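Local coordinates for outer membrane protein OMP121 (Bacteroides thetaiotaomicron, PDB 5FQ8) that probably takes up substrates across the outer membrane as a TonB-dependent receptor, a plugged beta-barrel that binds calcium, at residues B[382-387]-B[406-411]. Numbering follows the deposited sequence.
Sequences ERFYGK and LDTTTG
Glu382, Phe384 and Gly386 pair with Thr410, Thr408 and Leu406 in hydrogen-bonded antiparallel positions, the strand axes running 179° apart in direction at a closest approach of 4.7 Å. Six N-H...O=C bonds join the backbones, from 2.8 Å between Glu382 N and Thr410 O to 3.2 Å between Leu406 N and Gly386 O. Between them sit the non-hydrogen-bonded pairs Arg383-Thr409 and Tyr385-Asp407, whose side chains share one face of the sheet. There Arg383 reaches diagonally to Asp407 in a side-on, two-nitrogen salt bridge: NE meets OD1 at 2.9 Å while NH2 takes OD2, which lies in the guanidinium plane, each oxygen offering its syn lone pair. Guanidinium and carboxylate planes lie only 20° apart. With CG opposite the backbone N (chi1 174°) and the chain extended through to NE, Arg383 passes its CG and CD beside OG1 of Thr409, CG coming within 3.4 Å. Tyr385 lies alongside Asp407, its CB against the carboxylate carbon CG. The two strands, 376-394 and 398-417, form a hairpin of the transmembrane beta-barrel, and this face meets loops of the plug region: Arg383 NH1 bonds Gly129 O and Asp407 OD2 accepts from Asn110 N. A leucine in place of this arginine would probably leave the Asp407 carboxylate without its cationic mate and the Gly129 carbonyl without this donor. On the face bearing Phe384, the ring edge takes CD2 of Leu406, 3.7 Å from Phe384 CE2, while CG2 of Thr408 approaches CD2 of the same ring at 4.0 Å. A second subunit packs against this face, where the Phe384 ring meets that of Phe384 of the second subunit and Glu382 OE1 forms a salt bridge with Arg453 of the second subunit. Thr410 OG1 hydrogen-bonds Thr410 OG1 of that subunit.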
# COMPACT_ATOMS: atom_id res chain seq x y z
N GLU B 382 -20.37 -5.71 4.07
CA GLU B 382 -21.52 -5.32 4.87
C GLU B 382 -22.38 -4.40 4.03
O GLU B 382 -21.87 -3.56 3.31
CB GLU B 382 -21.08 -4.62 6.14
CG GLU B 382 -21.03 -5.53 7.36
CD GLU B 382 -20.30 -4.94 8.54
OE1 GLU B 382 -19.09 -4.66 8.42
OE2 GLU B 382 -20.96 -4.74 9.58
N ARG B 383 -23.70 -4.58 4.09
CA ARG B 383 -24.58 -3.90 3.14
C ARG B 383 -25.91 -3.58 3.79
O ARG B 383 -26.53 -4.45 4.38
CB ARG B 383 -24.82 -4.75 1.90
CG ARG B 383 -25.83 -4.16 0.94
CD ARG B 383 -25.90 -4.95 -0.33
NE ARG B 383 -26.84 -4.38 -1.28
CZ ARG B 383 -27.21 -4.98 -2.39
NH1 ARG B 383 -26.70 -6.17 -2.67
NH2 ARG B 383 -28.07 -4.42 -3.21
N PHE B 384 -26.37 -2.34 3.62
CA PHE B 384 -27.67 -1.93 4.10
C PHE B 384 -28.47 -1.33 2.95
O PHE B 384 -27.97 -0.46 2.24
CB PHE B 384 -27.54 -0.91 5.24
CG PHE B 384 -28.80 -0.18 5.53
CD1 PHE B 384 -29.79 -0.77 6.29
CD2 PHE B 384 -29.01 1.08 5.02
CE1 PHE B 384 -30.97 -0.11 6.54
CE2 PHE B 384 -30.20 1.74 5.27
CZ PHE B 384 -31.18 1.15 6.03
N TYR B 385 -29.70 -1.79 2.77
CA TYR B 385 -30.56 -1.18 1.77
C TYR B 385 -31.98 -1.15 2.30
O TYR B 385 -32.32 -1.87 3.23
CB TYR B 385 -30.49 -1.91 0.43
CG TYR B 385 -30.93 -3.35 0.43
CD1 TYR B 385 -30.09 -4.35 0.87
CD2 TYR B 385 -32.18 -3.70 -0.03
CE1 TYR B 385 -30.50 -5.66 0.86
CE2 TYR B 385 -32.60 -4.99 -0.05
CZ TYR B 385 -31.76 -5.98 0.40
OH TYR B 385 -32.17 -7.29 0.39
N GLY B 386 -32.80 -0.28 1.72
CA GLY B 386 -34.19 -0.25 2.12
C GLY B 386 -34.98 0.78 1.36
O GLY B 386 -34.49 1.38 0.40
N LYS B 387 -36.23 0.99 1.79
CA LYS B 387 -37.06 1.99 1.15
C LYS B 387 -38.06 2.56 2.14
O LYS B 387 -38.32 1.98 3.19
CB LYS B 387 -37.79 1.42 -0.06
CG LYS B 387 -39.01 0.63 0.27
CD LYS B 387 -40.09 0.91 -0.74
CE LYS B 387 -41.44 0.39 -0.28
NZ LYS B 387 -42.47 0.48 -1.34
N LEU B 406 -32.44 3.58 -0.64
CA LEU B 406 -31.04 3.75 -0.30
C LEU B 406 -30.39 2.38 -0.27
O LEU B 406 -30.95 1.45 0.30
CB LEU B 406 -30.86 4.43 1.05
CG LEU B 406 -29.42 4.63 1.52
CD1 LEU B 406 -28.99 5.98 1.09
CD2 LEU B 406 -29.30 4.52 3.00
N ASP B 407 -29.22 2.26 -0.89
CA ASP B 407 -28.46 1.02 -0.89
C ASP B 407 -26.99 1.38 -0.77
O ASP B 407 -26.45 2.10 -1.62
CB ASP B 407 -28.74 0.22 -2.17
CG ASP B 407 -28.32 -1.23 -2.07
OD1 ASP B 407 -27.44 -1.57 -1.28
OD2 ASP B 407 -28.87 -2.04 -2.82
N THR B 408 -26.34 0.90 0.28
CA THR B 408 -24.95 1.23 0.58
C THR B 408 -24.23 -0.03 1.01
O THR B 408 -24.80 -0.90 1.67
CB THR B 408 -24.85 2.32 1.66
OG1 THR B 408 -23.56 2.30 2.27
CG2 THR B 408 -25.89 2.13 2.72
N THR B 409 -22.96 -0.13 0.63
CA THR B 409 -22.18 -1.33 0.84
C THR B 409 -20.74 -0.96 1.12
O THR B 409 -20.18 -0.10 0.45
CB THR B 409 -22.20 -2.27 -0.37
OG1 THR B 409 -23.52 -2.39 -0.89
CG2 THR B 409 -21.68 -3.63 0.02
N THR B 410 -20.15 -1.66 2.07
CA THR B 410 -18.74 -1.53 2.41
C THR B 410 -18.14 -2.92 2.28
O THR B 410 -18.50 -3.83 3.03
CB THR B 410 -18.57 -0.95 3.81
OG1 THR B 410 -19.11 0.38 3.85
CG2 THR B 410 -17.12 -0.92 4.22
N GLY B 411 -17.24 -3.11 1.33
CA GLY B 411 -16.59 -4.39 1.13
C GLY B 411 -15.10 -4.22 1.30
O GLY B 411 -14.55 -3.16 1.05